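Local coordinates for protein ORF10 (Moritella marina, PDB 6RIW) that forms the ketosynthase-chain length factor didomain of a polyunsaturated fatty acid synthase and probably helps extend acyl chains held on acyl carrier protein, at residues V756-V761 / S885-Q890; A577-M582 / P658-S663; S663-S668 / T837-G842; I551-M556 / N643-R648. All blocks are in the same frame, centred on the assembly; numbering follows the deposited sequence.

Contact 1 (V756-V761 / S885-Q890); sequences VTAEQV and SAQAHQ
Swung opposite its own backbone N (chi1 166°), the imidazole of His-889 carries ND1 to the backbone O of Gln-760, and the 2.7 Å bond between them is nearly straight, 171° at the hydrogen. The oxygen sits at the ring edge in the imidazole plane, while the nitrogen stands well above the carbonyl plane of Gln-760. NE2 of the same ring bonds to Asp-567 and the ring stacks on Tyr-762, which fixes its rotation. One residue on, the backbone N of Gln-890 gives a 2.8 Å hydrogen bond to O of Glu-759. Farther back, Gln-887 reaches out with an extended chain and sets its amide beside the turn: NE2 lies 3.4 Å from CB of Ala-758, and OE1 3.5 Å from CB of Glu-759. Ser-885 CB packs on Val-761 CG1 at 3.7 Å, and a water accepts hydrogen bonds from Ser-885 OG and Gln-887 N and donates one to Ala-758 O. What results is a surface junction in the thiolase-like fold of the second half of the didomain: a short 3-10 turn between strands 741-752 and 763-772 pinned to the chain leaving strand 876-884.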
loop_
_atom_site.group_PDB
_atom_site.type_symbol
_atom_site.label_atom_id
_atom_site.label_comp_id
_atom_site.label_asym_id
_atom_site.label_seq_id
_atom_site.Cartn_x
_atom_site.Cartn_y
_atom_site.Cartn_z
ATOM N N VAL A 756 -10.913 19.771 21.342
ATOM C CA VAL A 756 -10.248 20.894 20.694
ATOM C C VAL A 756 -10.872 22.171 21.224
ATOM O O VAL A 756 -12.021 22.180 21.666
ATOM C CB VAL A 756 -10.387 20.851 19.163
ATOM C CG1 VAL A 756 -9.810 19.550 18.610
ATOM C CG2 VAL A 756 -11.851 20.996 18.779
ATOM N N THR A 757 -10.125 23.260 21.130
ATOM C CA THR A 757 -10.684 24.569 21.451
ATOM C C THR A 757 -11.186 25.264 20.183
ATOM O O THR A 757 -10.769 24.951 19.061
ATOM C CB THR A 757 -9.658 25.447 22.167
ATOM O OG1 THR A 757 -8.507 25.629 21.337
ATOM C CG2 THR A 757 -9.214 24.800 23.474
ATOM N N ALA A 758 -12.102 26.223 20.377
ATOM C CA ALA A 758 -12.813 26.805 19.242
ATOM C C ALA A 758 -11.859 27.458 18.249
ATOM O O ALA A 758 -12.052 27.342 17.034
ATOM C CB ALA A 758 -13.859 27.813 19.732
ATOM N N GLU A 759 -10.803 28.109 18.733
ATOM C CA GLU A 759 -9.954 28.837 17.793
ATOM C C GLU A 759 -9.043 27.926 16.977
ATOM O O GLU A 759 -8.317 28.434 16.129
ATOM C CB GLU A 759 -9.108 29.890 18.519
ATOM C CG GLU A 759 -8.013 29.327 19.426
ATOM C CD GLU A 759 -8.573 28.688 20.702
ATOM O OE1 GLU A 759 -9.756 28.948 21.073
ATOM O OE2 GLU A 759 -7.829 27.910 21.331
ATOM N N GLN A 760 -9.076 26.613 17.200
ATOM C CA GLN A 760 -8.314 25.668 16.392
ATOM C C GLN A 760 -9.047 25.197 15.147
ATOM O O GLN A 760 -8.403 24.659 14.246
ATOM C CB GLN A 760 -8.000 24.409 17.201
ATOM C CG GLN A 760 -7.172 24.630 18.442
ATOM C CD GLN A 760 -6.736 23.311 18.999
ATOM O OE1 GLN A 760 -7.476 22.666 19.754
ATOM N NE2 GLN A 760 -5.549 22.864 18.590
ATOM N N VAL A 761 -10.371 25.306 15.106
ATOM C CA VAL A 761 -11.184 24.462 14.240
ATOM C C VAL A 761 -11.445 25.165 12.911
ATOM O O VAL A 761 -11.996 26.269 12.880
ATOM C CB VAL A 761 -12.503 24.086 14.926
ATOM C CG1 VAL A 761 -13.349 23.243 13.994
ATOM C CG2 VAL A 761 -12.197 23.339 16.219
ATOM N N SER A 885 -17.858 25.985 12.055
ATOM C CA SER A 885 -17.645 26.075 13.492
ATOM C C SER A 885 -17.781 27.529 13.941
ATOM O O SER A 885 -18.012 28.439 13.130
ATOM C CB SER A 885 -16.278 25.517 13.859
ATOM O OG SER A 885 -15.267 26.404 13.438
ATOM N N ALA A 886 -17.581 27.737 15.250
ATOM C CA ALA A 886 -17.889 29.022 15.873
ATOM C C ALA A 886 -16.907 30.111 15.472
ATOM O O ALA A 886 -17.310 31.264 15.286
ATOM C CB ALA A 886 -17.914 28.873 17.404
ATOM N N GLN A 887 -15.613 29.786 15.375
ATOM C CA GLN A 887 -14.562 30.756 15.111
ATOM C C GLN A 887 -13.781 30.340 13.876
ATOM O O GLN A 887 -13.739 29.159 13.533
ATOM C CB GLN A 887 -13.548 30.852 16.267
ATOM C CG GLN A 887 -14.104 30.978 17.667
ATOM C CD GLN A 887 -13.023 31.384 18.685
ATOM O OE1 GLN A 887 -11.938 31.855 18.310
ATOM N NE2 GLN A 887 -13.299 31.155 19.975
ATOM N N ALA A 888 -13.107 31.309 13.251
ATOM C CA ALA A 888 -12.111 30.985 12.238
ATOM C C ALA A 888 -10.863 30.429 12.912
ATOM O O ALA A 888 -10.499 30.846 14.015
ATOM C CB ALA A 888 -11.759 32.218 11.403
ATOM N N HIS A 889 -10.239 29.444 12.261
ATOM C CA HIS A 889 -8.995 28.865 12.741
ATOM C C HIS A 889 -7.919 29.929 12.875
ATOM O O HIS A 889 -7.726 30.745 11.977
ATOM C CB HIS A 889 -8.531 27.780 11.754
ATOM C CG HIS A 889 -7.117 27.337 11.941
ATOM N ND1 HIS A 889 -6.774 26.292 12.770
ATOM C CD2 HIS A 889 -5.969 27.725 11.330
ATOM C CE1 HIS A 889 -5.470 26.077 12.691
ATOM N NE2 HIS A 889 -4.957 26.940 11.832
ATOM N N GLN A 890 -7.181 29.885 13.982
ATOM C CA GLN A 890 -6.129 30.853 14.258
ATOM C C GLN A 890 -4.783 30.274 13.835
ATOM O O GLN A 890 -4.412 29.173 14.261
ATOM C CB GLN A 890 -6.119 31.218 15.743
ATOM C CG GLN A 890 -4.992 32.151 16.163
ATOM C CD GLN A 890 -5.311 32.869 17.475
ATOM O OE1 GLN A 890 -5.813 32.260 18.422
ATOM N NE2 GLN A 890 -5.023 34.166 17.529
HETATM O O HOH W 1 -14.538 27.176 16.018
HETATM O O HOH W 2 -5.121 27.296 16.165
#

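Contact 2 (A577-M582 / P658-S663)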
loop_
_atom_site.group_PDB
_atom_site.type_symbol
_atom_site.label_atom_id
_atom_site.label_comp_id
_atom_site.label_asym_id
_atom_site.label_seq_id
_atom_site.Cartn_x
_atom_site.Cartn_y
_atom_site.Cartn_z
ATOM N N ALA A 577 -1.239 9.105 15.526
ATOM C CA ALA A 577 -1.224 8.224 14.359
ATOM C C ALA A 577 -1.044 9.013 13.060
ATOM O O ALA A 577 -1.447 10.173 12.945
ATOM C CB ALA A 577 -2.512 7.402 14.288
ATOM N N VAL A 578 -0.420 8.370 12.074
ATOM C CA VAL A 578 -0.201 8.969 10.759
ATOM C C VAL A 578 -0.774 8.008 9.722
ATOM O O VAL A 578 -0.313 6.863 9.620
ATOM C CB VAL A 578 1.288 9.241 10.486
ATOM C CG1 VAL A 578 1.480 9.913 9.126
ATOM C CG2 VAL A 578 1.911 10.150 11.581
ATOM N N LEU A 579 -1.800 8.445 8.990
ATOM C CA LEU A 579 -2.406 7.637 7.944
ATOM C C LEU A 579 -2.129 8.319 6.616
ATOM O O LEU A 579 -2.400 9.514 6.472
ATOM C CB LEU A 579 -3.923 7.499 8.153
ATOM C CG LEU A 579 -4.392 7.057 9.543
ATOM C CD1 LEU A 579 -5.898 7.015 9.550
ATOM C CD2 LEU A 579 -3.829 5.673 9.900
ATOM N N VAL A 580 -1.565 7.589 5.656
ATOM C CA VAL A 580 -1.270 8.193 4.357
ATOM C C VAL A 580 -2.152 7.525 3.304
ATOM O O VAL A 580 -1.974 6.344 2.990
ATOM C CB VAL A 580 0.215 8.069 3.995
ATOM C CG1 VAL A 580 0.481 8.691 2.623
ATOM C CG2 VAL A 580 1.083 8.746 5.074
ATOM N N ALA A 581 -3.079 8.293 2.741
ATOM C CA ALA A 581 -3.884 7.844 1.614
ATOM C C ALA A 581 -3.058 7.914 0.339
ATOM O O ALA A 581 -2.513 8.968 0.004
ATOM C CB ALA A 581 -5.139 8.710 1.487
ATOM N N MET A 582 -2.936 6.793 -0.363
ATOM C CA MET A 582 -2.077 6.778 -1.538
ATOM C C MET A 582 -2.397 5.529 -2.339
ATOM O O MET A 582 -3.114 4.639 -1.879
ATOM C CB MET A 582 -0.594 6.822 -1.138
ATOM C CG MET A 582 -0.202 5.728 -0.113
ATOM S SD MET A 582 0.055 4.076 -0.854
ATOM C CE MET A 582 1.771 4.261 -1.439
ATOM N N PRO A 658 0.079 4.311 15.449
ATOM C CA PRO A 658 0.285 3.581 14.187
ATOM C C PRO A 658 0.563 4.539 13.032
ATOM O O PRO A 658 -0.018 5.620 12.956
ATOM C CB PRO A 658 -1.036 2.822 13.996
ATOM C CG PRO A 658 -2.052 3.606 14.780
ATOM C CD PRO A 658 -1.284 4.145 15.976
ATOM N N ALA A 659 1.480 4.142 12.141
ATOM C CA ALA A 659 1.875 4.933 10.980
ATOM C C ALA A 659 1.798 4.017 9.767
ATOM O O ALA A 659 2.629 3.113 9.615
ATOM C CB ALA A 659 3.287 5.499 11.138
ATOM N N ILE A 660 0.812 4.233 8.900
ATOM C CA ILE A 660 0.562 3.297 7.810
ATOM C C ILE A 660 0.115 4.034 6.558
ATOM O O ILE A 660 -0.314 5.188 6.610
ATOM C CB ILE A 660 -0.513 2.252 8.171
ATOM C CG1 ILE A 660 -1.851 2.949 8.473
ATOM C CG2 ILE A 660 -0.041 1.328 9.297
ATOM C CD1 ILE A 660 -3.022 1.973 8.668
ATOM N N THR A 661 0.178 3.338 5.420
ATOM C CA THR A 661 -0.576 3.811 4.265
ATOM C C THR A 661 -1.907 3.077 4.207
ATOM O O THR A 661 -2.048 1.967 4.727
ATOM C CB THR A 661 0.191 3.636 2.939
ATOM O OG1 THR A 661 0.378 2.248 2.662
ATOM C CG2 THR A 661 1.535 4.341 3.009
ATOM N N VAL A 662 -2.892 3.733 3.589
ATOM C CA VAL A 662 -4.238 3.217 3.400
ATOM C C VAL A 662 -4.560 3.418 1.924
ATOM O O VAL A 662 -4.365 4.520 1.397
ATOM C CB VAL A 662 -5.268 3.965 4.273
ATOM C CG1 VAL A 662 -6.687 3.532 3.922
ATOM C CG2 VAL A 662 -4.995 3.703 5.766
ATOM N N SER A 663 -5.015 2.365 1.255
ATOM C CA SER A 663 -5.282 2.424 -0.176
ATOM C C SER A 663 -6.698 1.936 -0.443
ATOM O O SER A 663 -7.049 0.804 -0.096
ATOM C CB SER A 663 -4.254 1.594 -0.957
ATOM O OG SER A 663 -2.935 2.064 -0.699
#
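Ala-577 to Ala-581 and Ala-659 to Ser-663 run side by side as parallel strands, their axes 4.5 Å apart at the closest and inclined by 28°, with Val-578 facing Ala-659 and Val-580 facing Thr-661. Five backbone hydrogen bonds alternate in direction along the pair, from Val-578 N to Pro-658 O at one end to Met-582 N to Val-662 O at the other, the last somewhat longer at 3.2 Å. Leu-579 and Ile-660 lie alongside each other on one face, pointing the same way, with CD2 of Leu-579 3.7 Å from CG1 of Ile-660. Ala-581 and Val-662 continue that face and pack under helix 668-682. On the other face Val-578, Val-580 and Ala-659 meet helix 642-653. Beyond the last bridge, Met-582 folds back over Thr-661: with CG held between the backbone N and the carbonyl carbon (chi1 53°), CG comes to 3.7 Å from Thr-661 CB. The bend at chi2 (79°) then brings SD to 3.6 Å from OG of Ser-663. That hydroxyl donates to Met-582 O at 2.8 Å, from above the carbonyl plane, and so adds a side-chain bond where the backbone pairing stops. Strand 576-581 also pairs with strand 687-694, and strand 659-663 pairs antiparallel with strand 189-193 of the ketosynthase half. A helix-covered mixed sheet whose edge strand meets its counterpart antiparallel is the hallmark of thiolase-fold dimers, here reproduced between two halves of a single chain.

Contact 3 (S663-S668 / T837-G842); sequences SAEENS and TFNASG
Asn-839 and Glu-665 meet chiefly through water, for no direct hydrogen bond joins 663-668 to 837-842. One water accepts from Glu-665 N and donates to Asn-839 OD1 at 2.9 Å; another donates to Glu-665 OE1 at 2.6 Å and accepts from Asn-839 ND2. The amide is thus held at both ends, OD1 to the backbone N of Glu-665 and ND2 to its carboxylate, which lies alongside with its plane turned 69° away. A third water donates to the backbone O of Glu-666 and of Asn-839 and accepts from Gly-842 N. Bonds within each turn stiffen the two sides. Ser-668 OG accepts from Ala-664 N at 2.8 Å and donates to Glu-665 O at 2.7 Å, in the carbonyl plane on a lone pair, while Ser-841 OG donates to Phe-838 O. Direct packing is slight: Ser-668 CB lies 3.7 Å from Asn-839 O, and Glu-666 OE2 comes near the Phe-838 ring edge, 4.1 Å from CD1. With an alanine at Ser-668, Ala-664 N would probably lose its acceptor and the turn become freer to shift. The other carboxylate oxygen of Glu-666 accepts from Arg-873 N. Residues 663-668 link strand 659-663 to helix 668-682, probably the place where ketosynthases of this fold carry their nucleophilic cysteine, and they face the start of helix 841-854, with Ala-840 packed on strand 687-694.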
loop_
_atom_site.group_PDB
_atom_site.type_symbol
_atom_site.label_atom_id
_atom_site.label_comp_id
_atom_site.label_asym_id
_atom_site.label_seq_id
_atom_site.Cartn_x
_atom_site.Cartn_y
_atom_site.Cartn_z
ATOM N N SER A 663 -5.015 2.365 1.255
ATOM C CA SER A 663 -5.282 2.424 -0.176
ATOM C C SER A 663 -6.698 1.936 -0.443
ATOM O O SER A 663 -7.049 0.804 -0.096
ATOM C CB SER A 663 -4.254 1.594 -0.957
ATOM O OG SER A 663 -2.935 2.064 -0.699
ATOM N N ALA A 664 -7.511 2.790 -1.054
ATOM C CA ALA A 664 -8.852 2.392 -1.469
ATOM C C ALA A 664 -9.230 3.171 -2.721
ATOM O O ALA A 664 -10.363 3.642 -2.853
ATOM C CB ALA A 664 -9.883 2.594 -0.351
ATOM N N GLU A 665 -8.269 3.347 -3.627
ATOM C CA GLU A 665 -8.463 4.030 -4.926
ATOM C C GLU A 665 -8.928 5.467 -4.641
ATOM O O GLU A 665 -8.399 6.125 -3.727
ATOM C CB GLU A 665 -9.402 3.199 -5.803
ATOM C CG GLU A 665 -8.880 1.772 -6.100
ATOM C CD GLU A 665 -7.474 1.773 -6.683
ATOM O OE1 GLU A 665 -7.170 2.682 -7.503
ATOM O OE2 GLU A 665 -6.653 0.892 -6.308
ATOM N N GLU A 666 -9.890 6.006 -5.401
ATOM C CA GLU A 666 -10.267 7.402 -5.183
ATOM C C GLU A 666 -10.826 7.624 -3.784
ATOM O O GLU A 666 -10.745 8.738 -3.258
ATOM C CB GLU A 666 -11.297 7.857 -6.229
ATOM C CG GLU A 666 -10.715 7.991 -7.644
ATOM C CD GLU A 666 -10.914 6.722 -8.489
ATOM O OE1 GLU A 666 -10.813 5.595 -7.940
ATOM O OE2 GLU A 666 -11.151 6.847 -9.718
ATOM N N ASN A 667 -11.394 6.587 -3.158
ATOM C CA ASN A 667 -11.934 6.720 -1.808
ATOM C C ASN A 667 -10.887 6.511 -0.709
ATOM O O ASN A 667 -11.250 6.375 0.466
ATOM C CB ASN A 667 -13.121 5.766 -1.629
ATOM C CG ASN A 667 -14.398 6.321 -2.269
ATOM O OD1 ASN A 667 -14.650 7.525 -2.226
ATOM N ND2 ASN A 667 -15.165 5.459 -2.920
ATOM N N SER A 668 -9.598 6.530 -1.046
ATOM C CA SER A 668 -8.565 6.316 -0.032
ATOM C C SER A 668 -8.704 7.278 1.154
ATOM O O SER A 668 -8.638 6.861 2.316
ATOM C CB SER A 668 -7.181 6.483 -0.663
ATOM O OG SER A 668 -6.905 5.469 -1.620
ATOM N N THR A 837 -6.963 14.389 -8.806
ATOM C CA THR A 837 -5.747 13.904 -8.163
ATOM C C THR A 837 -5.897 12.474 -7.634
ATOM O O THR A 837 -5.118 12.052 -6.770
ATOM C CB THR A 837 -5.300 14.876 -7.058
ATOM O OG1 THR A 837 -6.313 14.977 -6.036
ATOM C CG2 THR A 837 -5.071 16.288 -7.655
ATOM N N PHE A 838 -6.895 11.736 -8.136
ATOM C CA PHE A 838 -7.051 10.298 -7.951
ATOM C C PHE A 838 -6.901 9.843 -6.499
ATOM O O PHE A 838 -7.816 10.055 -5.693
ATOM C CB PHE A 838 -6.113 9.595 -8.952
ATOM C CG PHE A 838 -6.649 9.735 -10.353
ATOM C CD1 PHE A 838 -7.778 8.992 -10.723
ATOM C CD2 PHE A 838 -6.174 10.723 -11.211
ATOM C CE1 PHE A 838 -8.356 9.178 -11.990
ATOM C CE2 PHE A 838 -6.767 10.926 -12.487
ATOM C CZ PHE A 838 -7.846 10.157 -12.858
ATOM N N ASN A 839 -5.787 9.209 -6.125
ATOM C CA ASN A 839 -5.751 8.697 -4.745
ATOM C C ASN A 839 -5.740 9.802 -3.692
ATOM O O ASN A 839 -6.046 9.533 -2.521
ATOM C CB ASN A 839 -4.548 7.774 -4.566
ATOM C CG ASN A 839 -4.681 6.525 -5.411
ATOM O OD1 ASN A 839 -5.676 5.832 -5.315
ATOM N ND2 ASN A 839 -3.691 6.248 -6.262
ATOM N N ALA A 840 -5.395 11.027 -4.059
ATOM C CA ALA A 840 -5.492 12.145 -3.131
ATOM C C ALA A 840 -6.772 12.967 -3.308
ATOM O O ALA A 840 -6.927 14.003 -2.646
ATOM C CB ALA A 840 -4.253 13.049 -3.299
ATOM N N SER A 841 -7.687 12.560 -4.201
ATOM C CA SER A 841 -8.796 13.449 -4.567
ATOM C C SER A 841 -9.720 13.747 -3.391
ATOM O O SER A 841 -10.307 14.833 -3.327
ATOM C CB SER A 841 -9.626 12.856 -5.716
ATOM O OG SER A 841 -10.045 11.537 -5.411
ATOM N N GLY A 842 -9.896 12.801 -2.471
ATOM C CA GLY A 842 -10.716 13.092 -1.296
ATOM C C GLY A 842 -10.155 14.211 -0.438
ATOM O O GLY A 842 -10.918 14.972 0.177
HETATM O O HOH W 3 -5.201 3.461 -3.706
HETATM O O HOH W 4 -4.933 3.905 -8.078
HETATM O O HOH W 5 -8.715 9.981 -1.919
#

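Contact 4 (I551-M556 / N643-R648); sequences IPQQLM and NIMASR
Gln-554 reaches across to Met-645 and Arg-648, and its side chain can be followed outward atom by atom. CB lies 4.0 Å from CB of Met-645; CG comes closer to that same carbon, at 3.7 Å, and CD closer still, at 3.5 Å, so the stem of the glutamine crosses obliquely over the root of the methionine. Chi2 (-147°) places CD over that root, and the rotation about CG-CD turns OE1 and NE2 to different partners. NE2 stays near the helix backbone, 3.6 Å from N of Met-645, and makes a weak hydrogen bond to Ile-641 O. OE1 goes to Arg-648, which grips it side-on with two nitrogens, NE at 2.9 Å and NH2 at 3.1 Å. The oxygen lies at the guanidinium edge, close to its plane, though the amide itself is turned 62° from that plane. CG2 of Ile-644 rests against one face of the guanidinium, and NH2 has a second partner in Thr-638. A leucine in place of Gln-554 would probably leave Arg-648 NE without its acceptor and the guanidinium freer to turn. Beside it, Met-645 sends CE to Gln-553 OE1, 3.7 Å away, and also packs on Val-580. Segments 552-556 and 643-648 of helices 552-567 and 642-653 cross at -31°, within a helical layer against the core strands, as expected of a thiolase-like fold.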
loop_
_atom_site.group_PDB
_atom_site.type_symbol
_atom_site.label_atom_id
_atom_site.label_comp_id
_atom_site.label_asym_id
_atom_site.label_seq_id
_atom_site.Cartn_x
_atom_site.Cartn_y
_atom_site.Cartn_z
ATOM N N ILE A 551 12.242 9.771 -3.511
ATOM C CA ILE A 551 11.378 10.107 -4.643
ATOM C C ILE A 551 10.397 11.208 -4.234
ATOM O O ILE A 551 10.072 11.353 -3.042
ATOM C CB ILE A 551 10.637 8.868 -5.190
ATOM C CG1 ILE A 551 9.679 8.266 -4.141
ATOM C CG2 ILE A 551 11.637 7.822 -5.705
ATOM C CD1 ILE A 551 8.600 7.305 -4.758
ATOM N N PRO A 552 9.900 11.996 -5.187
ATOM C CA PRO A 552 9.002 13.114 -4.831
ATOM C C PRO A 552 7.720 12.695 -4.143
ATOM O O PRO A 552 7.213 13.479 -3.336
ATOM C CB PRO A 552 8.725 13.778 -6.189
ATOM C CG PRO A 552 9.936 13.455 -7.011
ATOM C CD PRO A 552 10.358 12.073 -6.588
ATOM N N GLN A 553 7.183 11.487 -4.396
ATOM C CA GLN A 553 5.976 11.063 -3.673
ATOM C C GLN A 553 6.167 11.175 -2.156
ATOM O O GLN A 553 5.287 11.667 -1.434
ATOM C CB GLN A 553 5.586 9.624 -4.051
ATOM C CG GLN A 553 4.233 9.164 -3.411
ATOM C CD GLN A 553 3.964 7.670 -3.538
ATOM O OE1 GLN A 553 4.822 6.840 -3.224
ATOM N NE2 GLN A 553 2.753 7.317 -3.974
ATOM N N GLN A 554 7.319 10.733 -1.656
ATOM C CA GLN A 554 7.546 10.778 -0.215
ATOM C C GLN A 554 7.886 12.188 0.258
ATOM O O GLN A 554 7.398 12.625 1.304
ATOM C CB GLN A 554 8.637 9.778 0.165
ATOM C CG GLN A 554 8.197 8.323 -0.125
ATOM C CD GLN A 554 8.757 7.295 0.871
ATOM O OE1 GLN A 554 9.674 7.586 1.651
ATOM N NE2 GLN A 554 8.195 6.076 0.839
ATOM N N LEU A 555 8.681 12.937 -0.511
ATOM C CA LEU A 555 9.027 14.293 -0.079
ATOM C C LEU A 555 7.796 15.193 -0.027
ATOM O O LEU A 555 7.638 15.993 0.904
ATOM C CB LEU A 555 10.071 14.889 -1.022
ATOM C CG LEU A 555 11.412 14.162 -0.965
ATOM C CD1 LEU A 555 12.291 14.567 -2.123
ATOM C CD2 LEU A 555 12.084 14.452 0.354
ATOM N N MET A 556 6.926 15.093 -1.036
ATOM C CA MET A 556 5.712 15.907 -1.052
ATOM C C MET A 556 4.827 15.606 0.144
ATOM O O MET A 556 4.288 16.532 0.763
ATOM C CB MET A 556 4.919 15.681 -2.336
ATOM C CG MET A 556 5.584 16.208 -3.568
ATOM S SD MET A 556 5.080 17.901 -3.901
ATOM C CE MET A 556 3.363 17.670 -4.360
ATOM N N ASN A 643 4.910 2.605 3.067
ATOM C CA ASN A 643 4.635 2.904 4.469
ATOM C C ASN A 643 5.747 3.724 5.106
ATOM O O ASN A 643 5.530 4.341 6.156
ATOM C CB ASN A 643 4.412 1.623 5.280
ATOM C CG ASN A 643 5.696 0.836 5.488
ATOM O OD1 ASN A 643 6.226 0.255 4.543
ATOM N ND2 ASN A 643 6.202 0.809 6.729
ATOM N N ILE A 644 6.921 3.771 4.487
ATOM C CA ILE A 644 8.026 4.455 5.144
ATOM C C ILE A 644 7.790 5.955 5.141
ATOM O O ILE A 644 8.264 6.659 6.036
ATOM C CB ILE A 644 9.368 4.057 4.498
ATOM C CG1 ILE A 644 9.604 2.557 4.729
ATOM C CG2 ILE A 644 10.524 4.879 5.097
ATOM C CD1 ILE A 644 11.007 2.034 4.329
ATOM N N MET A 645 7.023 6.477 4.179
ATOM C CA MET A 645 6.786 7.918 4.222
ATOM C C MET A 645 5.974 8.316 5.457
ATOM O O MET A 645 6.230 9.381 6.042
ATOM C CB MET A 645 6.147 8.400 2.912
ATOM C CG MET A 645 4.690 8.089 2.691
ATOM S SD MET A 645 4.217 8.770 1.060
ATOM C CE MET A 645 3.653 7.270 0.278
ATOM N N ALA A 646 5.047 7.459 5.912
ATOM C CA ALA A 646 4.362 7.736 7.177
ATOM C C ALA A 646 5.333 7.645 8.352
ATOM O O ALA A 646 5.323 8.501 9.248
ATOM C CB ALA A 646 3.192 6.762 7.381
ATOM N N SER A 647 6.188 6.619 8.348
ATOM C CA SER A 647 7.208 6.452 9.392
ATOM C C SER A 647 8.151 7.637 9.486
ATOM O O SER A 647 8.629 7.955 10.581
ATOM C CB SER A 647 8.046 5.203 9.112
ATOM O OG SER A 647 7.256 4.053 9.311
ATOM N N ARG A 648 8.465 8.277 8.362
ATOM C CA ARG A 648 9.428 9.376 8.411
ATOM C C ARG A 648 8.876 10.556 9.200
ATOM O O ARG A 648 9.638 11.264 9.881
ATOM C CB ARG A 648 9.804 9.829 7.000
ATOM C CG ARG A 648 10.736 8.872 6.263
ATOM C CD ARG A 648 11.110 9.453 4.907
ATOM N NE ARG A 648 11.269 8.411 3.900
ATOM C CZ ARG A 648 12.389 7.714 3.717
ATOM N NH1 ARG A 648 13.461 7.957 4.474
ATOM N NH2 ARG A 648 12.435 6.774 2.777
#

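How the contacts relate
Contacts 2, 3 and 4 form one continuous interior, with contact 2 in the middle. Its centre is 12 Å from that of contact 3 and 11 Å from that of contact 4. Ser-663 belongs to both contact 2 and contact 3, and Ala-581 CB touches Ser-668 CB at 3.7 Å. From the other face of the strands, Val-580 CG2 meets Ala-646 CB of contact 4, also at 3.7 Å. Contacts 3 and 4 do not touch; their nearest atoms are about 7 Å apart. Contact 1 stands apart at the surface, its nearest atoms about 14 Å from contact 2. The magnesium ion, at Met-1 and Lys-286, lies away from all four.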